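Local coordinates for protein unsaturated glucuronyl hydrolase (Streptococcus agalactiae, PDB 2ZZR) that hydrolyses unsaturated disaccharides of chondroitin, hyaluronan and heparin, releasing the unsaturated uronic acid, as a glycoside hydrolase of family 88, at residues Glu162-Asp174 / Ala216-Leu230. Residues are numbered along the deposited sequence; the frame is centred on the assembly and turned at random.
Sequences ELGYKEHYRLIID and AFHTFYFDPETGEPL
The ring of P224 sits flat on the phenol of Y169: P224 CB stands 3.8 Å from the ring centroid, almost on its normal, a textbook CH-pi contact. With CG anti to the backbone N (chi1 -159°), Y169 carries its ring across to 222-224, and its CD2 rests 3.8 Å from F222 CB. K166 crosses the outer rim of the proline at about a right angle, its CB 3.8 Å from P224 CG. Y169 OH bonds to K153 O, and a water also joins it to P224 O.

Beyond the proline the strands run antiparallel. L171 and F220 form the hydrogen-bonded pair, exchanging N-H and C=O both ways, while F222 N reaches Y169 O and I173 N reaches H218 O. On the face carrying R170, I172, T219 and Y221, R170 lies alongside Y221, its CB 4.0 Å from that ring's centroid. T219 CG2 fills the hollow beside the arginine stem, 3.6 Å from R170 CG, and I172 CG2 lies over one face of the H218 ring, a CH-pi contact, 3.7 Å from its centroid. The guanidinium turns back, NH2 donating to H168 O in its own plane and to W160 O. On the other face L171 CD2 nestles 3.7 Å from F222 CE1.

Strand 219-222 is the middle of a three-stranded sheet, between 170-172 and 229-233, with a classic bulge where H218 and T219 face V233. Helix 192-209 packs against L171 and F220; just past the end of strand 170-172, I173 and D174, the probable proton donor, touch W250 of helix 245-262.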
ATOM      1  N   GLU A 162      12.039  11.809 -16.766  1.00 17.08           N
ATOM      2  CA  GLU A 162      12.386  13.199 -17.026  1.00 17.64           C
ATOM      3  C   GLU A 162      11.180  14.100 -16.754  1.00 17.61           C
ATOM      4  O   GLU A 162      10.138  13.962 -17.395  1.00 17.59           O
ATOM      5  CB  GLU A 162      12.871  13.355 -18.475  1.00 17.65           C
ATOM      6  CG  GLU A 162      13.342  14.769 -18.833  1.00 18.59           C
ATOM      7  CD  GLU A 162      14.653  15.158 -18.166  1.00 21.41           C
ATOM      8  OE1 GLU A 162      14.917  16.377 -18.060  1.00 23.58           O
ATOM      9  OE2 GLU A 162      15.422  14.263 -17.744  1.00 21.48           O
ATOM     10  N   LEU A 163      11.328  15.009 -15.795  1.00 18.50           N
ATOM     11  CA  LEU A 163      10.239  15.910 -15.412  1.00 19.32           C
ATOM     12  C   LEU A 163       9.801  16.780 -16.581  1.00 19.43           C
ATOM     13  O   LEU A 163      10.634  17.427 -17.220  1.00 19.85           O
ATOM     14  CB  LEU A 163      10.651  16.793 -14.233  1.00 19.45           C
ATOM     15  CG  LEU A 163      10.679  16.140 -12.846  1.00 19.88           C
ATOM     16  CD1 LEU A 163      11.296  17.096 -11.847  1.00 20.56           C
ATOM     17  CD2 LEU A 163       9.276  15.721 -12.407  1.00 20.06           C
ATOM     18  N   GLY A 164       8.498  16.766 -16.860  1.00 19.69           N
ATOM     19  CA  GLY A 164       7.896  17.600 -17.904  1.00 19.75           C
ATOM     20  C   GLY A 164       7.936  17.012 -19.305  1.00 19.78           C
ATOM     21  O   GLY A 164       7.306  17.540 -20.229  1.00 19.96           O
ATOM     22  N   TYR A 165       8.676  15.916 -19.462  1.00 19.43           N
ATOM     23  CA  TYR A 165       8.882  15.291 -20.764  1.00 19.55           C
ATOM     24  C   TYR A 165       7.673  14.447 -21.163  1.00 19.87           C
ATOM     25  O   TYR A 165       7.250  13.569 -20.414  1.00 19.55           O
ATOM     26  CB  TYR A 165      10.167  14.454 -20.744  1.00 19.05           C
ATOM     27  CG  TYR A 165      10.447  13.720 -22.029  1.00 18.92           C
ATOM     28  CD1 TYR A 165      10.480  14.398 -23.246  1.00 18.09           C
ATOM     29  CD2 TYR A 165      10.686  12.344 -22.032  1.00 18.71           C
ATOM     30  CE1 TYR A 165      10.733  13.730 -24.425  1.00 18.44           C
ATOM     31  CE2 TYR A 165      10.943  11.665 -23.213  1.00 18.51           C
ATOM     32  CZ  TYR A 165      10.967  12.375 -24.407  1.00 18.20           C
ATOM     33  OH  TYR A 165      11.218  11.729 -25.586  1.00 18.83           O
ATOM     34  N   LYS A 166       7.123  14.725 -22.347  1.00 20.08           N
ATOM     35  CA  LYS A 166       5.876  14.104 -22.810  1.00 21.00           C
ATOM     36  C   LYS A 166       5.815  12.582 -22.671  1.00 20.53           C
ATOM     37  O   LYS A 166       4.811  12.040 -22.196  1.00 20.40           O
ATOM     38  CB  LYS A 166       5.567  14.506 -24.259  1.00 21.17           C
ATOM     39  CG  LYS A 166       4.222  14.001 -24.763  1.00 22.56           C
ATOM     40  CD  LYS A 166       3.968  14.400 -26.210  1.00 23.23           C
ATOM     41  CE  LYS A 166       2.492  14.259 -26.568  1.00 27.44           C
ATOM     42  NZ  LYS A 166       1.979  12.852 -26.471  1.00 30.02           N
ATOM     43  N   GLU A 167       6.877  11.889 -23.085  1.00 19.96           N
ATOM     44  CA  GLU A 167       6.866  10.424 -23.080  1.00 19.63           C
ATOM     45  C   GLU A 167       6.941   9.819 -21.670  1.00 18.94           C
ATOM     46  O   GLU A 167       6.744   8.612 -21.502  1.00 19.10           O
ATOM     47  CB  GLU A 167       7.975   9.850 -23.976  1.00 19.87           C
ATOM     48  CG  GLU A 167       7.987  10.409 -25.409  1.00 22.20           C
ATOM     49  CD  GLU A 167       6.638  10.303 -26.115  1.00 25.39           C
ATOM     50  OE1 GLU A 167       6.282  11.256 -26.844  1.00 28.51           O
ATOM     51  OE2 GLU A 167       5.932   9.283 -25.939  1.00 26.08           O
ATOM     52  N   HIS A 168       7.217  10.666 -20.680  1.00 18.07           N
ATOM     53  CA  HIS A 168       7.281  10.270 -19.265  1.00 17.52           C
ATOM     54  C   HIS A 168       6.211  10.972 -18.428  1.00 17.75           C
ATOM     55  O   HIS A 168       6.145  10.771 -17.216  1.00 17.14           O
ATOM     56  CB  HIS A 168       8.637  10.644 -18.669  1.00 17.09           C
ATOM     57  CG  HIS A 168       9.792   9.892 -19.252  1.00 16.18           C
ATOM     58  ND1 HIS A 168      11.072  10.020 -18.763  1.00 15.16           N
ATOM     59  CD2 HIS A 168       9.861   8.996 -20.265  1.00 14.89           C
ATOM     60  CE1 HIS A 168      11.886   9.248 -19.460  1.00 15.27           C
ATOM     61  NE2 HIS A 168      11.178   8.618 -20.377  1.00 15.08           N
ATOM     62  N   TYR A 169       5.394  11.806 -19.075  1.00 17.47           N
ATOM     63  CA  TYR A 169       4.510  12.743 -18.375  1.00 17.50           C
ATOM     64  C   TYR A 169       3.245  12.033 -17.900  1.00 17.18           C
ATOM     65  O   TYR A 169       2.198  12.057 -18.558  1.00 17.34           O
ATOM     66  CB  TYR A 169       4.182  13.913 -19.302  1.00 17.63           C
ATOM     67  CG  TYR A 169       3.718  15.171 -18.610  1.00 17.83           C
ATOM     68  CD1 TYR A 169       4.614  15.974 -17.905  1.00 18.48           C
ATOM     69  CD2 TYR A 169       2.389  15.576 -18.691  1.00 17.98           C
ATOM     70  CE1 TYR A 169       4.192  17.144 -17.286  1.00 19.15           C
ATOM     71  CE2 TYR A 169       1.956  16.748 -18.075  1.00 18.04           C
ATOM     72  CZ  TYR A 169       2.861  17.522 -17.383  1.00 18.38           C
ATOM     73  OH  TYR A 169       2.442  18.677 -16.773  1.00 19.16           O
ATOM     74  N   ARG A 170       3.359  11.376 -16.748  1.00 16.75           N
ATOM     75  CA  ARG A 170       2.343  10.435 -16.321  1.00 16.14           C
ATOM     76  C   ARG A 170       2.318  10.316 -14.803  1.00 16.05           C
ATOM     77  O   ARG A 170       3.305  10.646 -14.129  1.00 16.21           O
ATOM     78  CB  ARG A 170       2.616   9.058 -16.939  1.00 16.10           C
ATOM     79  CG  ARG A 170       3.793   8.307 -16.286  1.00 15.41           C
ATOM     80  CD  ARG A 170       4.621   7.503 -17.286  1.00 16.43           C
ATOM     81  NE  ARG A 170       5.525   6.585 -16.591  1.00 15.60           N
ATOM     82  CZ  ARG A 170       6.682   6.933 -16.027  1.00 15.85           C
ATOM     83  NH1 ARG A 170       7.412   6.012 -15.413  1.00 14.77           N
ATOM     84  NH2 ARG A 170       7.114   8.191 -16.068  1.00 16.95           N
ATOM     85  N   LEU A 171       1.183   9.848 -14.286  1.00 16.08           N
ATOM     86  CA  LEU A 171       1.081   9.428 -12.888  1.00 15.51           C
ATOM     87  C   LEU A 171       0.922   7.914 -12.832  1.00 15.49           C
ATOM     88  O   LEU A 171       0.518   7.284 -13.814  1.00 15.54           O
ATOM     89  CB  LEU A 171      -0.091  10.124 -12.173  1.00 15.64           C
ATOM     90  CG  LEU A 171      -1.540   9.916 -12.648  1.00 14.89           C
ATOM     91  CD1 LEU A 171      -2.128   8.562 -12.222  1.00 16.32           C
ATOM     92  CD2 LEU A 171      -2.440  11.050 -12.147  1.00 15.15           C
ATOM     93  N   ILE A 172       1.224   7.332 -11.676  1.00 15.06           N
ATOM     94  CA  ILE A 172       1.031   5.905 -11.454  1.00 15.47           C
ATOM     95  C   ILE A 172       0.107   5.762 -10.242  1.00 15.19           C
ATOM     96  O   ILE A 172       0.145   6.594  -9.339  1.00 15.24           O
ATOM     97  CB  ILE A 172       2.391   5.172 -11.273  1.00 15.19           C
ATOM     98  CG1 ILE A 172       3.210   5.284 -12.575  1.00 16.04           C
ATOM     99  CG2 ILE A 172       2.192   3.703 -10.885  1.00 16.53           C
ATOM    100  CD1 ILE A 172       4.619   4.724 -12.489  1.00 16.08           C
ATOM    101  N   ILE A 173      -0.742   4.740 -10.250  1.00 15.34           N
ATOM    102  CA  ILE A 173      -1.806   4.627  -9.246  1.00 15.50           C
ATOM    103  C   ILE A 173      -1.282   4.498  -7.810  1.00 15.58           C
ATOM    104  O   ILE A 173      -1.946   4.936  -6.857  1.00 15.33           O
ATOM    105  CB  ILE A 173      -2.802   3.477  -9.570  1.00 15.54           C
ATOM    106  CG1 ILE A 173      -4.052   3.594  -8.680  1.00 15.59           C
ATOM    107  CG2 ILE A 173      -2.112   2.107  -9.494  1.00 16.02           C
ATOM    108  CD1 ILE A 173      -5.219   2.736  -9.111  1.00 15.68           C
ATOM    109  N   ASP A 174      -0.090   3.923  -7.652  1.00 15.64           N
ATOM    110  CA  ASP A 174       0.465   3.766  -6.300  1.00 15.78           C
ATOM    111  C   ASP A 174       0.808   5.105  -5.638  1.00 15.10           C
ATOM    112  O   ASP A 174       1.024   5.170  -4.425  1.00 15.05           O
ATOM    113  CB  ASP A 174       1.643   2.776  -6.272  1.00 16.31           C
ATOM    114  CG  ASP A 174       2.897   3.303  -6.951  1.00 18.37           C
ATOM    115  OD1 ASP A 174       3.931   2.617  -6.837  1.00 22.93           O
ATOM    116  OD2 ASP A 174       2.882   4.379  -7.590  1.00 20.65           O
ATOM    117  N   ALA A 216      -8.623  -0.558 -12.648  1.00 19.05           N
ATOM    118  CA  ALA A 216      -7.558   0.429 -12.545  1.00 19.47           C
ATOM    119  C   ALA A 216      -6.538   0.285 -13.659  1.00 19.62           C
ATOM    120  O   ALA A 216      -6.110  -0.829 -13.970  1.00 19.93           O
ATOM    121  CB  ALA A 216      -6.864   0.306 -11.189  1.00 19.25           C
ATOM    122  N   PHE A 217      -6.165   1.416 -14.256  1.00 20.01           N
ATOM    123  CA  PHE A 217      -4.923   1.521 -15.018  1.00 20.09           C
ATOM    124  C   PHE A 217      -3.762   1.538 -14.025  1.00 20.01           C
ATOM    125  O   PHE A 217      -3.937   1.869 -12.851  1.00 20.05           O
ATOM    126  CB  PHE A 217      -4.867   2.824 -15.817  1.00 20.43           C
ATOM    127  CG  PHE A 217      -5.736   2.846 -17.041  1.00 21.39           C
ATOM    128  CD1 PHE A 217      -6.731   3.808 -17.175  1.00 21.82           C
ATOM    129  CD2 PHE A 217      -5.544   1.929 -18.076  1.00 22.61           C
ATOM    130  CE1 PHE A 217      -7.533   3.854 -18.318  1.00 22.90           C
ATOM    131  CE2 PHE A 217      -6.345   1.961 -19.214  1.00 22.31           C
ATOM    132  CZ  PHE A 217      -7.334   2.931 -19.336  1.00 22.45           C
ATOM    133  N   HIS A 218      -2.574   1.189 -14.501  1.00 19.71           N
ATOM    134  CA  HIS A 218      -1.352   1.363 -13.723  1.00 19.62           C
ATOM    135  C   HIS A 218      -0.875   2.802 -13.872  1.00 19.05           C
ATOM    136  O   HIS A 218      -0.560   3.474 -12.886  1.00 18.73           O
ATOM    137  CB  HIS A 218      -0.279   0.376 -14.214  1.00 20.00           C
ATOM    138  CG  HIS A 218       1.099   0.657 -13.697  1.00 21.02           C
ATOM    139  ND1 HIS A 218       1.650  -0.019 -12.630  1.00 22.66           N
ATOM    140  CD2 HIS A 218       2.048   1.525 -14.118  1.00 21.86           C
ATOM    141  CE1 HIS A 218       2.870   0.432 -12.406  1.00 22.34           C
ATOM    142  NE2 HIS A 218       3.139   1.366 -13.299  1.00 23.16           N
ATOM    143  N   THR A 219      -0.849   3.260 -15.122  1.00 18.37           N
ATOM    144  CA  THR A 219      -0.272   4.538 -15.508  1.00 18.08           C
ATOM    145  C   THR A 219      -1.306   5.370 -16.263  1.00 17.78           C
ATOM    146  O   THR A 219      -2.139   4.820 -16.993  1.00 17.95           O
ATOM    147  CB  THR A 219       0.965   4.299 -16.426  1.00 18.23           C
ATOM    148  OG1 THR A 219       2.009   3.670 -15.677  1.00 18.49           O
ATOM    149  CG2 THR A 219       1.505   5.595 -17.003  1.00 17.97           C
ATOM    150  N   PHE A 220      -1.259   6.689 -16.090  1.00 17.48           N
ATOM    151  CA  PHE A 220      -2.076   7.576 -16.914  1.00 17.31           C
ATOM    152  C   PHE A 220      -1.279   8.777 -17.386  1.00 17.54           C
ATOM    153  O   PHE A 220      -0.694   9.497 -16.580  1.00 16.82           O
ATOM    154  CB  PHE A 220      -3.363   8.024 -16.204  1.00 17.45           C
ATOM    155  CG  PHE A 220      -4.465   8.381 -17.159  1.00 16.87           C
ATOM    156  CD1 PHE A 220      -5.438   7.446 -17.489  1.00 17.31           C
ATOM    157  CD2 PHE A 220      -4.499   9.631 -17.765  1.00 17.74           C
ATOM    158  CE1 PHE A 220      -6.450   7.761 -18.400  1.00 18.17           C
ATOM    159  CE2 PHE A 220      -5.501   9.956 -18.676  1.00 17.24           C
ATOM    160  CZ  PHE A 220      -6.471   9.022 -18.995  1.00 17.27           C
ATOM    161  N   TYR A 221      -1.273   8.980 -18.704  1.00 18.04           N
ATOM    162  CA  TYR A 221      -0.519  10.059 -19.333  1.00 18.65           C
ATOM    163  C   TYR A 221      -1.330  11.333 -19.500  1.00 18.77           C
ATOM    164  O   TYR A 221      -2.531  11.287 -19.752  1.00 19.35           O
ATOM    165  CB  TYR A 221      -0.036   9.622 -20.722  1.00 18.79           C
ATOM    166  CG  TYR A 221       1.117   8.655 -20.688  1.00 19.08           C
ATOM    167  CD1 TYR A 221       0.896   7.279 -20.617  1.00 18.07           C
ATOM    168  CD2 TYR A 221       2.432   9.118 -20.726  1.00 18.82           C
ATOM    169  CE1 TYR A 221       1.968   6.384 -20.588  1.00 19.93           C
ATOM    170  CE2 TYR A 221       3.509   8.228 -20.700  1.00 19.66           C
ATOM    171  CZ  TYR A 221       3.268   6.874 -20.627  1.00 19.32           C
ATOM    172  OH  TYR A 221       4.326   5.996 -20.597  1.00 20.49           O
ATOM    173  N   PHE A 222      -0.644  12.461 -19.387  1.00 19.53           N
ATOM    174  CA  PHE A 222      -1.231  13.777 -19.610  1.00 20.45           C
ATOM    175  C   PHE A 222      -0.448  14.520 -20.685  1.00 21.45           C
ATOM    176  O   PHE A 222       0.690  14.160 -20.997  1.00 21.37           O
ATOM    177  CB  PHE A 222      -1.241  14.580 -18.306  1.00 20.55           C
ATOM    178  CG  PHE A 222      -2.176  14.026 -17.271  1.00 19.91           C
ATOM    179  CD1 PHE A 222      -1.803  12.936 -16.481  1.00 20.15           C
ATOM    180  CD2 PHE A 222      -3.438  14.580 -17.092  1.00 20.22           C
ATOM    181  CE1 PHE A 222      -2.675  12.412 -15.529  1.00 19.80           C
ATOM    182  CE2 PHE A 222      -4.320  14.061 -16.140  1.00 20.45           C
ATOM    183  CZ  PHE A 222      -3.934  12.972 -15.358  1.00 20.36           C
ATOM    184  N   ASP A 223      -1.067  15.548 -21.259  1.00 22.31           N
ATOM    185  CA  ASP A 223      -0.387  16.418 -22.218  1.00 23.40           C
ATOM    186  C   ASP A 223       0.359  17.528 -21.470  1.00 23.72           C
ATOM    187  O   ASP A 223      -0.262  18.321 -20.759  1.00 23.57           O
ATOM    188  CB  ASP A 223      -1.405  17.001 -23.209  1.00 23.85           C
ATOM    189  CG  ASP A 223      -0.745  17.717 -24.384  1.00 25.70           C
ATOM    190  OD1 ASP A 223       0.108  18.591 -24.155  1.00 26.88           O
ATOM    191  OD2 ASP A 223      -1.101  17.407 -25.537  1.00 29.00           O
ATOM    192  N   PRO A 224       1.701  17.585 -21.612  1.00 24.16           N
ATOM    193  CA  PRO A 224       2.485  18.590 -20.886  1.00 24.98           C
ATOM    194  C   PRO A 224       2.207  20.036 -21.289  1.00 25.70           C
ATOM    195  O   PRO A 224       2.493  20.948 -20.511  1.00 25.83           O
ATOM    196  CB  PRO A 224       3.938  18.207 -21.191  1.00 24.81           C
ATOM    197  CG  PRO A 224       3.877  17.396 -22.420  1.00 24.62           C
ATOM    198  CD  PRO A 224       2.556  16.697 -22.419  1.00 24.46           C
ATOM    199  N   GLU A 225       1.654  20.238 -22.484  1.00 26.78           N
ATOM    200  CA  GLU A 225       1.327  21.587 -22.961  1.00 27.92           C
ATOM    201  C   GLU A 225      -0.017  22.087 -22.432  1.00 27.84           C
ATOM    202  O   GLU A 225      -0.111  23.219 -21.951  1.00 28.21           O
ATOM    203  CB  GLU A 225       1.348  21.650 -24.497  1.00 28.18           C
ATOM    204  CG  GLU A 225       2.657  21.176 -25.141  1.00 30.44           C
ATOM    205  CD  GLU A 225       3.897  21.824 -24.536  1.00 33.35           C
ATOM    206  OE1 GLU A 225       3.909  23.066 -24.369  1.00 34.61           O
ATOM    207  OE2 GLU A 225       4.865  21.089 -24.234  1.00 35.30           O
ATOM    208  N   THR A 226      -1.043  21.241 -22.516  1.00 27.79           N
ATOM    209  CA  THR A 226      -2.412  21.636 -22.164  1.00 27.63           C
ATOM    210  C   THR A 226      -2.836  21.176 -20.768  1.00 27.64           C
ATOM    211  O   THR A 226      -3.712  21.786 -20.141  1.00 27.42           O
ATOM    212  CB  THR A 226      -3.436  21.095 -23.180  1.00 27.77           C
ATOM    213  OG1 THR A 226      -3.439  19.662 -23.147  1.00 27.01           O
ATOM    214  CG2 THR A 226      -3.109  21.573 -24.600  1.00 28.02           C
ATOM    215  N   GLY A 227      -2.224  20.090 -20.296  1.00 27.41           N
ATOM    216  CA  GLY A 227      -2.611  19.461 -19.037  1.00 27.21           C
ATOM    217  C   GLY A 227      -3.767  18.494 -19.197  1.00 27.13           C
ATOM    218  O   GLY A 227      -4.234  17.915 -18.214  1.00 26.70           O
ATOM    219  N   GLU A 228      -4.224  18.307 -20.434  1.00 27.29           N
ATOM    220  CA  GLU A 228      -5.333  17.406 -20.718  1.00 27.78           C
ATOM    221  C   GLU A 228      -4.952  15.945 -20.486  1.00 27.33           C
ATOM    222  O   GLU A 228      -3.819  15.548 -20.773  1.00 27.01           O
ATOM    223  CB  GLU A 228      -5.848  17.602 -22.150  1.00 28.31           C
ATOM    224  CG  GLU A 228      -6.747  18.828 -22.313  1.00 30.35           C
ATOM    225  CD  GLU A 228      -8.070  18.684 -21.574  1.00 33.23           C
ATOM    226  OE1 GLU A 228      -8.925  17.886 -22.023  1.00 35.10           O
ATOM    227  OE2 GLU A 228      -8.253  19.369 -20.545  1.00 34.36           O
ATOM    228  N   PRO A 229      -5.889  15.144 -19.943  1.00 27.18           N
ATOM    229  CA  PRO A 229      -5.652  13.703 -19.867  1.00 27.13           C
ATOM    230  C   PRO A 229      -5.580  13.090 -21.261  1.00 27.23           C
ATOM    231  O   PRO A 229      -6.352  13.472 -22.146  1.00 27.53           O
ATOM    232  CB  PRO A 229      -6.871  13.177 -19.103  1.00 27.00           C
ATOM    233  CG  PRO A 229      -7.911  14.221 -19.252  1.00 27.43           C
ATOM    234  CD  PRO A 229      -7.186  15.524 -19.349  1.00 27.21           C
ATOM    235  N   LEU A 230      -4.650  12.158 -21.451  1.00 27.03           N
ATOM    236  CA  LEU A 230      -4.447  11.539 -22.758  1.00 27.12           C
ATOM    237  C   LEU A 230      -4.883  10.079 -22.825  1.00 27.20           C
ATOM    238  O   LEU A 230      -5.866   9.767 -23.506  1.00 27.81           O
ATOM    239  CB  LEU A 230      -2.994  11.711 -23.232  1.00 26.85           C
ATOM    240  CG  LEU A 230      -2.539  13.125 -23.608  1.00 27.10           C
ATOM    241  CD1 LEU A 230      -1.056  13.136 -23.945  1.00 26.69           C
ATOM    242  CD2 LEU A 230      -3.360  13.700 -24.769  1.00 27.05           C
TER
HETATM  243  O   HOH W   1       2.083  12.253 -22.379  1.00 24.20           O
HETATM  244  O   HOH W   2       5.595   6.584 -22.885  1.00 45.82           O
HETATM  245  O   HOH W   3       4.137  20.980 -18.260  1.00 28.03           O